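Local coordinates for extracellular solute-binding protein family 1 (Kribbella flavida, PDB 5IXP), which probably captures a still unidentified solute outside the cell and delivers it to an ABC importer, at residues T47-G52 and L70-K75; S64-Y69 and A97-S102; A181-Q186 and G357-V362. All blocks are in the same frame, centred on the assembly; numbering follows the deposited sequence.

Contact 1: T47-G52 and L70-K75; sequences TNLASG and LAKADK
Leu49, in the last turn of helix 38-51, reaches across to the aliphatic parts of Lys72 and Lys75 in the loop after helix 66-70. The helix is the connection of a beta-alpha-beta crossover: it leads from strand 28-34 to strand 58-62, both parallel to strand 2-8 in the mixed sheet of a type II periplasmic binding protein. Just before the leucine, Asn48 O takes a bond from Gln280 NE2, which places this end of the helix against the chain that follows strand 269-276.

At Leu49 the beta carbon is directed toward the loop, and CG, anti to the backbone N (chi1 -166°), then carries the two methyls onto the lysine chains. They divide the work: CD1 lies 3.6 Å from Lys75 CB, and CD2 lies 3.8 Å from Lys72 CD. Lys75 CD closes on Leu49 CG at 3.8 Å, so the leucine spans both lysines, crossing each obliquely, and the direct side-chain contacts run to their methylenes. With an alanine here both methyls are gone, and the methylenes of Lys72 and Lys75 would probably be freer to turn.

Beyond Ser51 the helix ends at Gly52, whose positive phi of 78° would jam a beta carbon against the preceding carbonyl. On the loop side, a type I turn from Leu70 to Ala73 and the bond from Lys75 N to Lys72 O shape the backbone, and both lysines direct their beta carbons to the helix. Lys75 is extended beyond CG and brings its ammonium towards the C-terminal end of the helix, where the local dipole would probably favour a positive charge: NZ stops 3.9 Å from Leu49 O, and a water donates to that oxygen at 2.6 Å.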
ATOM      1  N   THR A  47      22.017  -7.725  -1.870  1.00 21.11           N
ATOM      2  CA  THR A  47      23.404  -8.073  -2.153  1.00 23.22           C
ATOM      3  C   THR A  47      24.368  -7.290  -1.276  1.00 22.65           C
ATOM      4  O   THR A  47      25.340  -7.851  -0.751  1.00 23.79           O
ATOM      5  CB  THR A  47      23.711  -7.819  -3.628  1.00 25.87           C
ATOM      6  OG1 THR A  47      22.892  -8.674  -4.434  1.00 30.73           O
ATOM      7  CG2 THR A  47      25.175  -8.099  -3.919  1.00 29.59           C
ATOM      8  N   ASN A  48      24.113  -5.992  -1.110  1.00 20.86           N
ATOM      9  CA  ASN A  48      25.031  -5.134  -0.377  1.00 19.09           C
ATOM     10  C   ASN A  48      24.926  -5.368   1.123  1.00 17.75           C
ATOM     11  O   ASN A  48      25.934  -5.306   1.834  1.00 20.51           O
ATOM     12  CB  ASN A  48      24.750  -3.673  -0.724  1.00 17.87           C
ATOM     13  CG  ASN A  48      25.053  -3.364  -2.170  1.00 17.18           C
ATOM     14  OD1 ASN A  48      25.745  -4.132  -2.838  1.00 19.33           O
ATOM     15  ND2 ASN A  48      24.534  -2.249  -2.668  1.00 18.55           N
ATOM     16  N   LEU A  49      23.715  -5.629   1.618  1.00 19.94           N
ATOM     17  CA  LEU A  49      23.563  -5.964   3.030  1.00 23.14           C
ATOM     18  C   LEU A  49      24.340  -7.229   3.361  1.00 21.50           C
ATOM     19  O   LEU A  49      25.013  -7.297   4.393  1.00 22.72           O
ATOM     20  CB  LEU A  49      22.081  -6.126   3.388  1.00 20.57           C
ATOM     21  CG  LEU A  49      21.721  -6.159   4.880  1.00 23.89           C
ATOM     22  CD1 LEU A  49      22.080  -4.856   5.572  1.00 28.31           C
ATOM     23  CD2 LEU A  49      20.244  -6.481   5.087  1.00 27.26           C
ATOM     24  N   ALA A  50      24.287  -8.228   2.477  1.00 21.63           N
ATOM     25  CA  ALA A  50      24.980  -9.485   2.737  1.00 25.97           C
ATOM     26  C   ALA A  50      26.492  -9.353   2.579  1.00 26.92           C
ATOM     27  O   ALA A  50      27.249 -10.048   3.272  1.00 27.20           O
ATOM     28  CB  ALA A  50      24.446 -10.578   1.810  1.00 26.95           C
ATOM     29  N   SER A  51      26.960  -8.489   1.678  1.00 25.46           N
ATOM     30  CA  SER A  51      28.399  -8.380   1.474  1.00 24.65           C
ATOM     31  C   SER A  51      29.059  -7.475   2.501  1.00 24.97           C
ATOM     32  O   SER A  51      30.277  -7.548   2.677  1.00 27.38           O
ATOM     33  CB  SER A  51      28.698  -7.859   0.071  1.00 24.92           C
ATOM     34  OG  SER A  51      28.337  -6.495  -0.046  1.00 23.64           O
ATOM     35  N   GLY A  52      28.285  -6.634   3.182  1.00 23.23           N
ATOM     36  CA  GLY A  52      28.853  -5.628   4.056  1.00 23.49           C
ATOM     37  C   GLY A  52      29.416  -4.410   3.354  1.00 23.14           C
ATOM     38  O   GLY A  52      30.106  -3.611   3.998  1.00 22.92           O
ATOM     39  N   LEU A  70      13.043  -6.255   8.937  1.00 22.34           N
ATOM     40  CA  LEU A  70      12.787  -6.328  10.369  1.00 25.32           C
ATOM     41  C   LEU A  70      13.459  -7.557  10.966  1.00 28.55           C
ATOM     42  O   LEU A  70      13.988  -7.507  12.081  1.00 28.90           O
ATOM     43  CB  LEU A  70      11.282  -6.346  10.641  1.00 26.07           C
ATOM     44  CG  LEU A  70      10.503  -5.051  10.349  1.00 26.44           C
ATOM     45  CD1 LEU A  70       8.993  -5.290  10.400  1.00 27.95           C
ATOM     46  CD2 LEU A  70      10.900  -3.947  11.310  1.00 23.51           C
ATOM     47  N   ALA A  71      13.472  -8.665  10.225  1.00 30.68           N
ATOM     48  CA  ALA A  71      14.148  -9.866  10.702  1.00 32.07           C
ATOM     49  C   ALA A  71      15.663  -9.722  10.692  1.00 31.46           C
ATOM     50  O   ALA A  71      16.354 -10.542  11.307  1.00 33.47           O
ATOM     51  CB  ALA A  71      13.729 -11.077   9.862  1.00 32.59           C
ATOM     52  N   LYS A  72      16.191  -8.703  10.016  1.00 29.46           N
ATOM     53  CA  LYS A  72      17.618  -8.419   9.980  1.00 27.24           C
ATOM     54  C   LYS A  72      17.937  -7.100  10.671  1.00 26.46           C
ATOM     55  O   LYS A  72      18.872  -6.398  10.278  1.00 27.91           O
ATOM     56  CB  LYS A  72      18.119  -8.394   8.536  1.00 25.74           C
ATOM     57  CG  LYS A  72      17.960  -9.705   7.806  1.00 29.78           C
ATOM     58  CD  LYS A  72      18.357  -9.563   6.347  1.00 33.44           C
ATOM     59  CE  LYS A  72      18.496 -10.920   5.690  1.00 39.39           C
ATOM     60  NZ  LYS A  72      19.549 -11.738   6.354  1.00 41.19           N
ATOM     61  N   ALA A  73      17.165  -6.750  11.704  1.00 25.39           N
ATOM     62  CA  ALA A  73      17.266  -5.414  12.278  1.00 22.25           C
ATOM     63  C   ALA A  73      18.638  -5.130  12.870  1.00 23.03           C
ATOM     64  O   ALA A  73      18.994  -3.954  13.016  1.00 23.49           O
ATOM     65  CB  ALA A  73      16.193  -5.209  13.339  1.00 26.63           C
ATOM     66  N   ASP A  74      19.410  -6.172  13.211  1.00 23.15           N
ATOM     67  CA  ASP A  74      20.767  -5.970  13.704  1.00 26.22           C
ATOM     68  C   ASP A  74      21.618  -5.187  12.713  1.00 22.55           C
ATOM     69  O   ASP A  74      22.586  -4.532  13.107  1.00 24.12           O
ATOM     70  CB  ASP A  74      21.442  -7.318  13.994  1.00 30.08           C
ATOM     71  CG  ASP A  74      21.093  -7.880  15.358  1.00 38.75           C
ATOM     72  OD1 ASP A  74      20.133  -7.382  15.985  1.00 44.27           O
ATOM     73  OD2 ASP A  74      21.780  -8.836  15.795  1.00 39.33           O
ATOM     74  N   LYS A  75      21.284  -5.248  11.429  1.00 23.11           N
ATOM     75  CA  LYS A  75      22.070  -4.604  10.390  1.00 20.67           C
ATOM     76  C   LYS A  75      21.602  -3.192  10.080  1.00 19.46           C
ATOM     77  O   LYS A  75      22.130  -2.565   9.152  1.00 20.37           O
ATOM     78  CB  LYS A  75      22.044  -5.458   9.130  1.00 20.50           C
ATOM     79  CG  LYS A  75      22.584  -6.840   9.400  1.00 24.89           C
ATOM     80  CD  LYS A  75      22.943  -7.563   8.137  1.00 27.24           C
ATOM     81  CE  LYS A  75      23.410  -8.967   8.468  1.00 32.39           C
ATOM     82  NZ  LYS A  75      23.823  -9.670   7.232  1.00 37.01           N
TER
HETATM   83  O   HOH W   1      25.759  -8.309   6.612  1.00 36.46           O

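Contact 2: S64-Y69 and A97-S102; sequences SWIYKY and ASATTS
Ile66 presents two separate branches to the end of helix 93-98. The CG2 methyl meets the backbone, 3.5 Å from Ser98 O, while the longer branch runs on to the side chain of Ala99, with CD1 lying 3.7 Å from Ala99 CB and 3.9 Å from Ala99 CA. Holding CG1 anti to the backbone N (chi1 -163°) makes this division possible, since CG2 then falls between the backbone N and the carbonyl carbon; an extended chi2 carries CD1 outward to the alanine. The contact is thus of van der Waals type throughout, a branched aliphatic chain set against a helix end.

Ala99 follows in the loop beyond helix 93-98. Thr100 N bonds to Ala97 O over 3.0 Å, and Ala99 is itself tied by its backbone to Ile107, so the chain around the alanine is anchored by bonds on the backbone alone. The Ser98 hydroxyl bonds to Trp94 O, one turn back in the helix.

Tyr274 of strand 269-276 touches Ile66, Ser98 and Ala99 alike, so the isoleucine and the two residues it meets share one aromatic neighbour. Met61 of strand 58-62 also packs on Ile66, and both Ile66 and Ala99 are buried. Strands 58-62 and 269-276 pair antiparallel in the mixed sheet. Helix 66-70 and the end of helix 93-98 therefore pack together beside these two strands, as expected of the alpha/beta lobe of a type II periplasmic binding protein.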
ATOM      1  N   SER A  64       6.077  -3.099   1.576  1.00 15.94           N
ATOM      2  CA  SER A  64       5.834  -4.521   1.347  1.00 21.44           C
ATOM      3  C   SER A  64       7.093  -5.371   1.475  1.00 22.78           C
ATOM      4  O   SER A  64       6.976  -6.598   1.562  1.00 29.41           O
ATOM      5  CB  SER A  64       5.196  -4.760  -0.022  1.00 27.10           C
ATOM      6  OG  SER A  64       6.107  -4.457  -1.060  1.00 31.12           O
ATOM      7  N   TRP A  65       8.283  -4.751   1.489  0.77 23.98           N
ATOM      8  CA  TRP A  65       9.550  -5.463   1.663  0.77 23.84           C
ATOM      9  C   TRP A  65      10.043  -5.478   3.096  0.77 23.93           C
ATOM     10  O   TRP A  65      10.886  -6.315   3.433  0.77 23.04           O
ATOM     11  CB  TRP A  65      10.696  -4.829   0.860  0.77 24.72           C
ATOM     12  CG  TRP A  65      10.390  -4.292  -0.460  0.77 20.43           C
ATOM     13  CD1 TRP A  65       9.404  -4.689  -1.300  0.77 16.52           C
ATOM     14  CD2 TRP A  65      11.089  -3.230  -1.120  0.77 18.78           C
ATOM     15  NE1 TRP A  65       9.429  -3.934  -2.443  0.77 16.43           N
ATOM     16  CE2 TRP A  65      10.458  -3.030  -2.359  0.77 19.21           C
ATOM     17  CE3 TRP A  65      12.179  -2.423  -0.776  0.77 18.31           C
ATOM     18  CZ2 TRP A  65      10.881  -2.063  -3.258  0.77 23.03           C
ATOM     19  CZ3 TRP A  65      12.600  -1.466  -1.662  0.77 16.61           C
ATOM     20  CH2 TRP A  65      11.956  -1.293  -2.900  0.77 21.47           C
ATOM     21  N   ILE A  66       9.601  -4.524   3.918  1.00 22.66           N
ATOM     22  CA  ILE A  66      10.297  -4.238   5.170  1.00 23.68           C
ATOM     23  C   ILE A  66      10.214  -5.407   6.148  1.00 26.47           C
ATOM     24  O   ILE A  66      11.074  -5.522   7.035  1.00 27.33           O
ATOM     25  CB  ILE A  66       9.784  -2.918   5.776  1.00 24.58           C
ATOM     26  CG1 ILE A  66      10.777  -2.396   6.821  1.00 27.16           C
ATOM     27  CG2 ILE A  66       8.382  -3.074   6.347  1.00 26.23           C
ATOM     28  CD1 ILE A  66      10.559  -0.938   7.209  1.00 30.89           C
ATOM     29  N   TYR A  67       9.236  -6.307   5.978  1.00 26.59           N
ATOM     30  CA  TYR A  67       9.160  -7.498   6.823  1.00 27.56           C
ATOM     31  C   TYR A  67      10.469  -8.278   6.784  1.00 28.23           C
ATOM     32  O   TYR A  67      10.928  -8.788   7.811  1.00 30.12           O
ATOM     33  CB  TYR A  67       7.991  -8.396   6.385  1.00 26.66           C
ATOM     34  CG  TYR A  67       8.236  -9.159   5.088  1.00 30.55           C
ATOM     35  CD1 TYR A  67       7.873  -8.619   3.862  1.00 32.58           C
ATOM     36  CD2 TYR A  67       8.838 -10.416   5.092  1.00 32.81           C
ATOM     37  CE1 TYR A  67       8.105  -9.299   2.676  1.00 33.42           C
ATOM     38  CE2 TYR A  67       9.083 -11.104   3.908  1.00 33.43           C
ATOM     39  CZ  TYR A  67       8.712 -10.539   2.703  1.00 36.06           C
ATOM     40  OH  TYR A  67       8.941 -11.212   1.517  1.00 38.96           O
ATOM     41  N   LYS A  68      11.082  -8.373   5.602  1.00 26.09           N
ATOM     42  CA  LYS A  68      12.313  -9.137   5.448  1.00 29.49           C
ATOM     43  C   LYS A  68      13.464  -8.493   6.210  1.00 30.41           C
ATOM     44  O   LYS A  68      14.366  -9.190   6.682  1.00 36.92           O
ATOM     45  CB  LYS A  68      12.645  -9.274   3.961  1.00 31.73           C
ATOM     46  CG  LYS A  68      13.939 -10.009   3.654  1.00 38.50           C
ATOM     47  CD  LYS A  68      13.933 -10.589   2.244  1.00 44.83           C
ATOM     48  CE  LYS A  68      15.335 -11.036   1.821  1.00 49.99           C
ATOM     49  NZ  LYS A  68      15.390 -11.492   0.398  1.00 50.66           N
ATOM     50  N   TYR A  69      13.442  -7.173   6.371  1.00 24.18           N
ATOM     51  CA  TYR A  69      14.553  -6.503   7.021  1.00 21.24           C
ATOM     52  C   TYR A  69      14.304  -6.231   8.493  1.00 22.09           C
ATOM     53  O   TYR A  69      15.270  -6.046   9.242  1.00 23.32           O
ATOM     54  CB  TYR A  69      14.895  -5.224   6.247  1.00 22.62           C
ATOM     55  CG  TYR A  69      15.337  -5.637   4.871  1.00 21.71           C
ATOM     56  CD1 TYR A  69      16.599  -6.171   4.672  1.00 23.43           C
ATOM     57  CD2 TYR A  69      14.464  -5.607   3.799  1.00 23.51           C
ATOM     58  CE1 TYR A  69      17.005  -6.612   3.421  1.00 24.92           C
ATOM     59  CE2 TYR A  69      14.858  -6.046   2.547  1.00 25.76           C
ATOM     60  CZ  TYR A  69      16.131  -6.543   2.371  1.00 24.93           C
ATOM     61  OH  TYR A  69      16.520  -6.979   1.140  1.00 29.55           O
ATOM     62  N   ALA A  97       4.523   1.630  13.384  1.00 19.98           N
ATOM     63  CA  ALA A  97       4.527   0.234  13.812  1.00 21.09           C
ATOM     64  C   ALA A  97       5.073  -0.685  12.728  1.00 22.75           C
ATOM     65  O   ALA A  97       5.752  -1.674  13.031  1.00 23.98           O
ATOM     66  CB  ALA A  97       3.108  -0.192  14.213  1.00 23.08           C
ATOM     67  N   SER A  98       4.791  -0.381  11.458  1.00 22.13           N
ATOM     68  CA  SER A  98       5.220  -1.267  10.379  1.00 21.59           C
ATOM     69  C   SER A  98       6.731  -1.287  10.205  1.00 22.41           C
ATOM     70  O   SER A  98       7.251  -2.214   9.574  1.00 25.19           O
ATOM     71  CB  SER A  98       4.557  -0.872   9.058  1.00 23.65           C
ATOM     72  OG  SER A  98       3.143  -0.995   9.123  1.00 27.31           O
ATOM     73  N   ALA A  99       7.446  -0.295  10.739  1.00 20.82           N
ATOM     74  CA  ALA A  99       8.905  -0.269  10.714  1.00 19.08           C
ATOM     75  C   ALA A  99       9.505  -0.488  12.099  1.00 20.80           C
ATOM     76  O   ALA A  99      10.665  -0.124  12.336  1.00 19.14           O
ATOM     77  CB  ALA A  99       9.408   1.051  10.118  1.00 20.29           C
ATOM     78  N   THR A 100       8.739  -1.073  13.016  1.00 22.68           N
ATOM     79  CA  THR A 100       9.192  -1.355  14.374  1.00 23.07           C
ATOM     80  C   THR A 100       9.285  -2.862  14.563  1.00 29.21           C
ATOM     81  O   THR A 100       8.363  -3.596  14.192  1.00 30.10           O
ATOM     82  CB  THR A 100       8.240  -0.749  15.410  1.00 23.54           C
ATOM     83  OG1 THR A 100       8.103   0.649  15.159  1.00 24.69           O
ATOM     84  CG2 THR A 100       8.776  -0.944  16.834  1.00 22.93           C
ATOM     85  N   THR A 101      10.403  -3.314  15.128  1.00 29.09           N
ATOM     86  CA  THR A 101      10.619  -4.726  15.386  1.00 28.67           C
ATOM     87  C   THR A 101       9.781  -5.183  16.572  1.00 29.50           C
ATOM     88  O   THR A 101       9.233  -4.381  17.329  1.00 35.93           O
ATOM     89  CB  THR A 101      12.085  -5.004  15.695  1.00 31.10           C
ATOM     90  OG1 THR A 101      12.421  -4.378  16.939  1.00 33.71           O
ATOM     91  CG2 THR A 101      12.981  -4.456  14.582  1.00 31.78           C
ATOM     92  N   SER A 102       9.717  -6.504  16.744  1.00 37.19           N
ATOM     93  CA  SER A 102       9.019  -7.067  17.896  1.00 39.15           C
ATOM     94  C   SER A 102       9.594  -6.552  19.205  1.00 39.56           C
ATOM     95  O   SER A 102       8.857  -6.376  20.180  1.00 41.41           O
ATOM     96  CB  SER A 102       9.090  -8.591  17.853  1.00 43.65           C
ATOM     97  OG  SER A 102       8.485  -9.088  16.670  1.00 52.13           O
TER

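Contact 3: A181-Q186 and G357-V362; sequences AYYSNQ and GEINQV
Ile359 CG2 lies over the centre of the Tyr182 ring, 3.6 Å from the centroid and 13° off the ring normal, a CH-pi contact. Ala181 CB covers the opposite face, offset toward the rim, and at the edge, in the ring plane, stands Asn360 OD1. The phenol and amide planes are 46° apart, yet the bond is well formed: Tyr182 OH donates to Asn360 OD1 over 2.7 Å, in the carbonyl plane and on a lone pair, with a C=O...donor angle of 132°.

The other branch of Ile359 serves the neighbouring tyrosine: CD1 approaches obliquely, 3.4 Å from Tyr183 OH and 3.7 Å from Tyr183 CE2. That hydroxyl has its polar partner outside, in Arg355 N. Asn360 puts CG anti to its own backbone N, which swings the amide to the phenol.

Trp171 NE1 also donates to Asn360 OD1, and Asn360 ND2 donates to Glu172. Two donors thus meet the oxygen and a carboxylate meets the nitrogen, which is consistent with one flip of the buried amide being favoured, and the amide joins loop 181-186 and helix 356-371 to helix 167-175.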
ATOM      1  N   ALA A 181      -2.550 -12.903  10.070  1.00 23.28           N
ATOM      2  CA  ALA A 181      -2.719 -13.570   8.791  1.00 20.82           C
ATOM      3  C   ALA A 181      -1.890 -14.844   8.803  1.00 22.72           C
ATOM      4  O   ALA A 181      -2.408 -15.930   9.063  1.00 24.15           O
ATOM      5  CB  ALA A 181      -2.319 -12.647   7.634  1.00 24.24           C
ATOM      6  N   TYR A 182      -0.594 -14.717   8.570  1.00 23.12           N
ATOM      7  CA  TYR A 182       0.245 -15.896   8.459  1.00 22.09           C
ATOM      8  C   TYR A 182       1.070 -16.177   9.705  1.00 23.14           C
ATOM      9  O   TYR A 182       1.528 -17.314   9.876  1.00 25.25           O
ATOM     10  CB  TYR A 182       1.170 -15.750   7.249  1.00 18.76           C
ATOM     11  CG  TYR A 182       0.418 -15.474   5.972  1.00 18.34           C
ATOM     12  CD1 TYR A 182      -0.641 -16.293   5.566  1.00 19.29           C
ATOM     13  CD2 TYR A 182       0.748 -14.390   5.172  1.00 19.22           C
ATOM     14  CE1 TYR A 182      -1.335 -16.039   4.389  1.00 17.23           C
ATOM     15  CE2 TYR A 182       0.060 -14.129   3.992  1.00 20.36           C
ATOM     16  CZ  TYR A 182      -0.978 -14.952   3.603  1.00 20.55           C
ATOM     17  OH  TYR A 182      -1.652 -14.691   2.428  1.00 18.13           O
ATOM     18  N   TYR A 183       1.262 -15.188  10.580  1.00 23.03           N
ATOM     19  CA  TYR A 183       2.209 -15.320  11.675  1.00 24.50           C
ATOM     20  C   TYR A 183       1.590 -14.931  13.004  1.00 26.54           C
ATOM     21  O   TYR A 183       0.773 -14.010  13.089  1.00 29.10           O
ATOM     22  CB  TYR A 183       3.449 -14.453  11.450  1.00 28.55           C
ATOM     23  CG  TYR A 183       4.410 -14.978  10.412  1.00 27.04           C
ATOM     24  CD1 TYR A 183       5.421 -15.860  10.763  1.00 26.94           C
ATOM     25  CD2 TYR A 183       4.308 -14.587   9.080  1.00 28.78           C
ATOM     26  CE1 TYR A 183       6.312 -16.336   9.817  1.00 30.53           C
ATOM     27  CE2 TYR A 183       5.195 -15.056   8.124  1.00 27.59           C
ATOM     28  CZ  TYR A 183       6.198 -15.930   8.499  1.00 30.51           C
ATOM     29  OH  TYR A 183       7.089 -16.399   7.558  1.00 33.10           O
ATOM     30  N   SER A 184       2.008 -15.640  14.048  1.00 31.60           N
ATOM     31  CA  SER A 184       1.854 -15.141  15.401  1.00 37.06           C
ATOM     32  C   SER A 184       2.865 -14.026  15.659  1.00 40.70           C
ATOM     33  O   SER A 184       3.788 -13.788  14.875  1.00 38.63           O
ATOM     34  CB  SER A 184       2.062 -16.258  16.417  1.00 38.66           C
ATOM     35  OG  SER A 184       3.451 -16.493  16.611  1.00 39.49           O
ATOM     36  N   ASN A 185       2.704 -13.356  16.799  1.00 45.34           N
ATOM     37  CA  ASN A 185       3.611 -12.266  17.141  1.00 52.01           C
ATOM     38  C   ASN A 185       5.033 -12.733  17.429  1.00 53.09           C
ATOM     39  O   ASN A 185       5.943 -11.898  17.461  1.00 56.43           O
ATOM     40  CB  ASN A 185       3.060 -11.491  18.334  1.00 51.55           C
ATOM     41  CG  ASN A 185       2.024 -10.480  17.922  1.00 56.43           C
ATOM     42  OD1 ASN A 185       2.205  -9.766  16.935  1.00 58.92           O
ATOM     43  ND2 ASN A 185       0.920 -10.423  18.657  1.00 60.00           N
ATOM     44  N   GLN A 186       5.252 -14.031  17.629  1.00 50.73           N
ATOM     45  CA  GLN A 186       6.595 -14.569  17.800  1.00 51.50           C
ATOM     46  C   GLN A 186       7.125 -15.213  16.522  1.00 47.88           C
ATOM     47  O   GLN A 186       7.942 -16.138  16.587  1.00 45.84           O
ATOM     48  CB  GLN A 186       6.628 -15.568  18.958  1.00 52.66           C
ATOM     49  CG  GLN A 186       6.162 -14.993  20.290  1.00 55.64           C
ATOM     50  CD  GLN A 186       4.655 -15.045  20.460  1.00 56.31           C
ATOM     51  OE1 GLN A 186       3.973 -15.831  19.805  1.00 57.53           O
ATOM     52  NE2 GLN A 186       4.130 -14.200  21.338  1.00 56.85           N
ATOM     53  N   GLY A 357       5.930 -12.250   2.421  1.00 22.32           N
ATOM     54  CA  GLY A 357       5.663 -12.048   1.005  1.00 21.62           C
ATOM     55  C   GLY A 357       5.677 -13.346   0.222  1.00 22.94           C
ATOM     56  O   GLY A 357       4.856 -13.547  -0.683  1.00 20.19           O
ATOM     57  N   GLU A 358       6.604 -14.245   0.561  1.00 23.12           N
ATOM     58  CA  GLU A 358       6.685 -15.532  -0.117  1.00 25.30           C
ATOM     59  C   GLU A 358       5.464 -16.389   0.182  1.00 23.49           C
ATOM     60  O   GLU A 358       4.959 -17.083  -0.707  1.00 22.11           O
ATOM     61  CB  GLU A 358       7.960 -16.264   0.301  1.00 25.74           C
ATOM     62  CG  GLU A 358       9.246 -15.630  -0.201  1.00 29.10           C
ATOM     63  CD  GLU A 358       9.725 -14.445   0.645  1.00 36.10           C
ATOM     64  OE1 GLU A 358       9.033 -14.025   1.600  1.00 33.89           O
ATOM     65  OE2 GLU A 358      10.813 -13.926   0.344  1.00 40.21           O
ATOM     66  N   ILE A 359       4.981 -16.357   1.429  1.00 19.48           N
ATOM     67  CA  ILE A 359       3.766 -17.090   1.782  1.00 18.92           C
ATOM     68  C   ILE A 359       2.568 -16.498   1.060  1.00 19.28           C
ATOM     69  O   ILE A 359       1.746 -17.218   0.478  1.00 19.36           O
ATOM     70  CB  ILE A 359       3.552 -17.078   3.308  1.00 20.60           C
ATOM     71  CG1 ILE A 359       4.673 -17.820   4.030  1.00 21.17           C
ATOM     72  CG2 ILE A 359       2.169 -17.645   3.680  1.00 18.39           C
ATOM     73  CD1 ILE A 359       4.626 -17.630   5.551  1.00 21.36           C
ATOM     74  N   ASN A 360       2.432 -15.171   1.109  1.00 20.47           N
ATOM     75  CA  ASN A 360       1.291 -14.540   0.461  1.00 20.35           C
ATOM     76  C   ASN A 360       1.247 -14.857  -1.027  1.00 19.25           C
ATOM     77  O   ASN A 360       0.161 -15.003  -1.596  1.00 20.16           O
ATOM     78  CB  ASN A 360       1.319 -13.030   0.677  1.00 18.02           C
ATOM     79  CG  ASN A 360       0.032 -12.380   0.243  1.00 19.01           C
ATOM     80  OD1 ASN A 360      -1.034 -12.746   0.728  1.00 20.46           O
ATOM     81  ND2 ASN A 360       0.117 -11.417  -0.681  1.00 18.60           N
ATOM     82  N   GLN A 361       2.416 -14.987  -1.662  0.52 19.04           N
ATOM     83  CA  GLN A 361       2.468 -15.260  -3.095  0.52 19.15           C
ATOM     84  C   GLN A 361       1.812 -16.594  -3.435  0.52 19.89           C
ATOM     85  O   GLN A 361       1.129 -16.714  -4.459  0.52 19.23           O
ATOM     86  CB  GLN A 361       3.922 -15.231  -3.571  0.52 21.82           C
ATOM     87  CG  GLN A 361       4.090 -15.333  -5.075  0.52 25.48           C
ATOM     88  CD  GLN A 361       5.539 -15.216  -5.523  0.52 30.04           C
ATOM     89  OE1 GLN A 361       6.284 -14.346  -5.061  0.52 31.44           O
ATOM     90  NE2 GLN A 361       5.947 -16.097  -6.426  0.52 33.79           N
ATOM     91  N   VAL A 362       2.001 -17.613  -2.594  1.00 21.02           N
ATOM     92  CA  VAL A 362       1.391 -18.906  -2.901  1.00 21.00           C
ATOM     93  C   VAL A 362      -0.124 -18.824  -2.736  1.00 17.92           C
ATOM     94  O   VAL A 362      -0.873 -19.430  -3.511  1.00 19.23           O
ATOM     95  CB  VAL A 362       2.013 -20.057  -2.078  1.00 23.49           C
ATOM     96  CG1 VAL A 362       3.517 -19.878  -1.919  1.00 27.79           C
ATOM     97  CG2 VAL A 362       1.325 -20.260  -0.744  1.00 25.10           C
TER

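How the contacts relate
Contacts 1 and 2 interleave along the chain, their segments alternating, and their centres lie about 13 Å apart. Contact 1 joins helix 38-51 to the loop after helix 66-70; contact 2 joins helix 66-70 to the end of helix 93-98, beside strands 58-62 and 269-276. They touch directly, with Leu49 CD2 3.6 Å from Tyr69 CE1 and Ala73 CB 3.5 Å from Thr101 CG2. Contact 3 follows in sequence, its centre about 13 Å from that of contact 2 and about 20 Å from that of contact 1. Segment 64-69 thus packs against both 47-52 and 97-102, and Tyr67 OH, 2.8 Å from Glu358 OE1 in a probable hydrogen bond, joins it to the late helix 356-371.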